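PDB 2I81: 2-Cys Peroxiredoxin from Plasmodium vivax SaI-1, which probably reduces hydrogen peroxide and organic hydroperoxides through a reactive cysteine thiol, as other typical 2-Cys peroxiredoxins do. Local coordinates for residues Y54-F59 / D80-R85. Numbering follows the deposited sequence.
Sequences YVLLYF and DAFHER
L56 and F82 meet because both side chains leave their backbones toward the space between strand and helix: CG of L56 stands anti to the backbone N (chi1 -159°), while CG of F82 lies anti to its carbonyl carbon (chi1 -66°). One methyl of the leucine then reaches one carbon of the ring, CD1 of L56 lying 3.7 Å from CE2 of F82. The two side chains run at a slant to each other, and the contact is purely apolar. Two residues back along the strand, Y54 brings its ring obliquely up to the chain leaving the helix, with CD2 of Y54 3.8 Å from the carbonyl O of R85. No hydrogen bond joins the two segments, and that carbonyl accepts one from Q179 instead; the Y54 hydroxyl bonds to E182. The R85 side chain folds back over the last turn of the helix that precedes it, where NE of R85 donates a nearly straight bond to O of A81 (2.6 Å) with the acceptor almost in the guanidinium plane, while NH1 forms a salt bridge with D176. Helix 168-184 packs beside both segments, its I171 touching L56 and F82 alike. The chain from R85 continues into strand 87-93, which pairs in parallel with strand 54-59, making this the strand-to-helix packing of a right-handed beta-alpha-beta crossover within the thioredoxin-like peroxiredoxin fold, with strand 140-148 antiparallel on the other edge of strand 54-59.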
ATOM      1  N   TYR A  54     -28.870  27.983  20.349  1.00 31.38           N
ATOM      2  CA  TYR A  54     -27.964  27.005  20.938  1.00 29.64           C
ATOM      3  C   TYR A  54     -28.616  25.630  20.942  1.00 29.24           C
ATOM      4  O   TYR A  54     -29.839  25.515  21.032  1.00 27.69           O
ATOM      5  CB  TYR A  54     -27.613  27.404  22.374  1.00 30.86           C
ATOM      6  CG  TYR A  54     -26.993  28.777  22.523  1.00 31.95           C
ATOM      7  CD1 TYR A  54     -25.618  28.924  22.692  1.00 29.83           C
ATOM      8  CD2 TYR A  54     -27.781  29.929  22.510  1.00 33.86           C
ATOM      9  CE1 TYR A  54     -25.040  30.184  22.834  1.00 32.85           C
ATOM     10  CE2 TYR A  54     -27.216  31.191  22.649  1.00 36.00           C
ATOM     11  CZ  TYR A  54     -25.846  31.311  22.811  1.00 35.25           C
ATOM     12  OH  TYR A  54     -25.288  32.560  22.950  1.00 36.11           O
ATOM     13  N   VAL A  55     -27.796  24.589  20.841  1.00 28.69           N
ATOM     14  CA  VAL A  55     -28.297  23.221  20.836  1.00 28.33           C
ATOM     15  C   VAL A  55     -27.697  22.432  21.992  1.00 28.14           C
ATOM     16  O   VAL A  55     -26.473  22.359  22.137  1.00 30.30           O
ATOM     17  CB  VAL A  55     -27.996  22.496  19.495  1.00 27.71           C
ATOM     18  CG1 VAL A  55     -28.555  21.077  19.503  1.00 27.15           C
ATOM     19  CG2 VAL A  55     -28.561  23.276  18.315  1.00 27.06           C
ATOM     20  N   LEU A  56     -28.564  21.859  22.820  1.00 26.66           N
ATOM     21  CA  LEU A  56     -28.134  20.890  23.814  1.00 24.48           C
ATOM     22  C   LEU A  56     -28.545  19.501  23.335  1.00 23.08           C
ATOM     23  O   LEU A  56     -29.687  19.072  23.527  1.00 23.72           O
ATOM     24  CB  LEU A  56     -28.718  21.205  25.196  1.00 24.87           C
ATOM     25  CG  LEU A  56     -27.998  20.624  26.422  1.00 30.83           C
ATOM     26  CD1 LEU A  56     -28.245  21.488  27.647  1.00 40.18           C
ATOM     27  CD2 LEU A  56     -28.399  19.178  26.698  1.00 32.91           C
ATOM     28  N   LEU A  57     -27.607  18.819  22.687  1.00 21.05           N
ATOM     29  CA  LEU A  57     -27.814  17.451  22.249  1.00 21.34           C
ATOM     30  C   LEU A  57     -27.454  16.537  23.411  1.00 21.26           C
ATOM     31  O   LEU A  57     -26.309  16.539  23.875  1.00 21.78           O
ATOM     32  CB  LEU A  57     -26.932  17.139  21.037  1.00 22.61           C
ATOM     33  CG  LEU A  57     -27.446  16.223  19.919  1.00 23.08           C
ATOM     34  CD1 LEU A  57     -26.312  15.867  18.959  1.00 27.40           C
ATOM     35  CD2 LEU A  57     -28.131  14.961  20.437  1.00 29.69           C
ATOM     36  N   TYR A  58     -28.427  15.768  23.894  1.00 19.64           N
ATOM     37  CA  TYR A  58     -28.150  14.791  24.941  1.00 19.14           C
ATOM     38  C   TYR A  58     -28.448  13.363  24.499  1.00 19.76           C
ATOM     39  O   TYR A  58     -29.511  13.080  23.945  1.00 20.08           O
ATOM     40  CB  TYR A  58     -28.843  15.150  26.268  1.00 18.96           C
ATOM     41  CG  TYR A  58     -30.322  14.838  26.371  1.00 18.03           C
ATOM     42  CD1 TYR A  58     -31.280  15.789  26.022  1.00 19.68           C
ATOM     43  CD2 TYR A  58     -30.763  13.605  26.854  1.00 23.29           C
ATOM     44  CE1 TYR A  58     -32.639  15.510  26.130  1.00 21.87           C
ATOM     45  CE2 TYR A  58     -32.119  13.315  26.961  1.00 20.82           C
ATOM     46  CZ  TYR A  58     -33.051  14.272  26.600  1.00 23.47           C
ATOM     47  OH  TYR A  58     -34.394  13.994  26.704  1.00 20.47           O
ATOM     48  N   PHE A  59     -27.482  12.481  24.731  1.00 19.78           N
ATOM     49  CA  PHE A  59     -27.610  11.076  24.374  1.00 19.40           C
ATOM     50  C   PHE A  59     -27.982  10.255  25.604  1.00 20.00           C
ATOM     51  O   PHE A  59     -27.562  10.566  26.719  1.00 18.16           O
ATOM     52  CB  PHE A  59     -26.299  10.543  23.783  1.00 18.64           C
ATOM     53  CG  PHE A  59     -25.874  11.219  22.507  1.00 17.41           C
ATOM     54  CD1 PHE A  59     -25.063  12.351  22.540  1.00 14.84           C
ATOM     55  CD2 PHE A  59     -26.260  10.709  21.270  1.00 14.11           C
ATOM     56  CE1 PHE A  59     -24.658  12.977  21.362  1.00 11.73           C
ATOM     57  CE2 PHE A  59     -25.858  11.326  20.085  1.00 18.43           C
ATOM     58  CZ  PHE A  59     -25.056  12.462  20.132  1.00 11.65           C
ATOM     59  N   ASP A  80     -38.534  25.416  30.346  1.00 35.77           N
ATOM     60  CA  ASP A  80     -38.666  26.873  30.313  1.00 34.70           C
ATOM     61  C   ASP A  80     -37.356  27.587  30.649  1.00 33.11           C
ATOM     62  O   ASP A  80     -37.095  28.683  30.136  1.00 32.49           O
ATOM     63  CB  ASP A  80     -39.802  27.338  31.227  1.00 34.96           C
ATOM     64  CG  ASP A  80     -41.175  26.957  30.692  1.00 40.59           C
ATOM     65  OD1 ASP A  80     -41.378  27.001  29.459  1.00 41.75           O
ATOM     66  OD2 ASP A  80     -42.055  26.617  31.510  1.00 46.73           O
ATOM     67  N   ALA A  81     -36.542  26.967  31.508  1.00 31.42           N
ATOM     68  CA  ALA A  81     -35.205  27.478  31.804  1.00 31.22           C
ATOM     69  C   ALA A  81     -34.321  27.438  30.556  1.00 31.47           C
ATOM     70  O   ALA A  81     -33.449  28.291  30.385  1.00 29.68           O
ATOM     71  CB  ALA A  81     -34.569  26.696  32.943  1.00 30.94           C
ATOM     72  N   PHE A  82     -34.560  26.455  29.688  1.00 31.10           N
ATOM     73  CA  PHE A  82     -33.842  26.347  28.414  1.00 31.27           C
ATOM     74  C   PHE A  82     -34.352  27.329  27.362  1.00 32.82           C
ATOM     75  O   PHE A  82     -33.564  27.841  26.563  1.00 34.17           O
ATOM     76  CB  PHE A  82     -33.912  24.924  27.855  1.00 30.92           C
ATOM     77  CG  PHE A  82     -33.192  23.903  28.686  1.00 29.41           C
ATOM     78  CD1 PHE A  82     -33.909  22.942  29.385  1.00 30.57           C
ATOM     79  CD2 PHE A  82     -31.802  23.891  28.765  1.00 34.53           C
ATOM     80  CE1 PHE A  82     -33.259  21.986  30.155  1.00 31.01           C
ATOM     81  CE2 PHE A  82     -31.141  22.940  29.531  1.00 32.11           C
ATOM     82  CZ  PHE A  82     -31.873  21.985  30.228  1.00 31.25           C
ATOM     83  N   HIS A  83     -35.664  27.576  27.350  1.00 34.09           N
ATOM     84  CA  HIS A  83     -36.257  28.547  26.425  1.00 34.88           C
ATOM     85  C   HIS A  83     -35.756  29.958  26.707  1.00 35.18           C
ATOM     86  O   HIS A  83     -35.489  30.725  25.779  1.00 35.14           O
ATOM     87  CB  HIS A  83     -37.788  28.523  26.481  1.00 34.26           C
ATOM     88  CG  HIS A  83     -38.402  27.295  25.887  1.00 38.34           C
ATOM     89  ND1 HIS A  83     -37.824  26.598  24.846  1.00 42.47           N
ATOM     90  CD2 HIS A  83     -39.557  26.652  26.174  1.00 42.01           C
ATOM     91  CE1 HIS A  83     -38.591  25.570  24.529  1.00 42.93           C
ATOM     92  NE2 HIS A  83     -39.649  25.581  25.318  1.00 44.28           N
ATOM     93  N   GLU A  84     -35.636  30.287  27.993  1.00 35.88           N
ATOM     94  CA  GLU A  84     -35.086  31.566  28.437  1.00 38.66           C
ATOM     95  C   GLU A  84     -33.685  31.804  27.890  1.00 38.57           C
ATOM     96  O   GLU A  84     -33.331  32.931  27.536  1.00 38.32           O
ATOM     97  CB  GLU A  84     -35.031  31.627  29.963  1.00 39.54           C
ATOM     98  CG  GLU A  84     -36.348  31.963  30.630  1.00 48.27           C
ATOM     99  CD  GLU A  84     -36.149  32.665  31.961  1.00 56.82           C
ATOM    100  OE1 GLU A  84     -36.603  33.821  32.090  1.00 61.10           O
ATOM    101  OE2 GLU A  84     -35.532  32.070  32.873  1.00 57.11           O
ATOM    102  N   ARG A  85     -32.898  30.733  27.828  1.00 37.90           N
ATOM    103  CA  ARG A  85     -31.500  30.818  27.427  1.00 36.20           C
ATOM    104  C   ARG A  85     -31.312  30.618  25.923  1.00 34.37           C
ATOM    105  O   ARG A  85     -30.182  30.498  25.442  1.00 35.23           O
ATOM    106  CB  ARG A  85     -30.662  29.821  28.237  1.00 35.25           C
ATOM    107  CG  ARG A  85     -30.189  30.373  29.580  1.00 39.12           C
ATOM    108  CD  ARG A  85     -30.060  29.283  30.638  1.00 38.56           C
ATOM    109  NE  ARG A  85     -31.255  29.184  31.476  1.00 45.90           N
ATOM    110  CZ  ARG A  85     -31.341  29.615  32.734  1.00 43.27           C
ATOM    111  NH1 ARG A  85     -30.296  30.178  33.330  1.00 41.66           N
ATOM    112  NH2 ARG A  85     -32.478  29.476  33.403  1.00 48.74           N
TER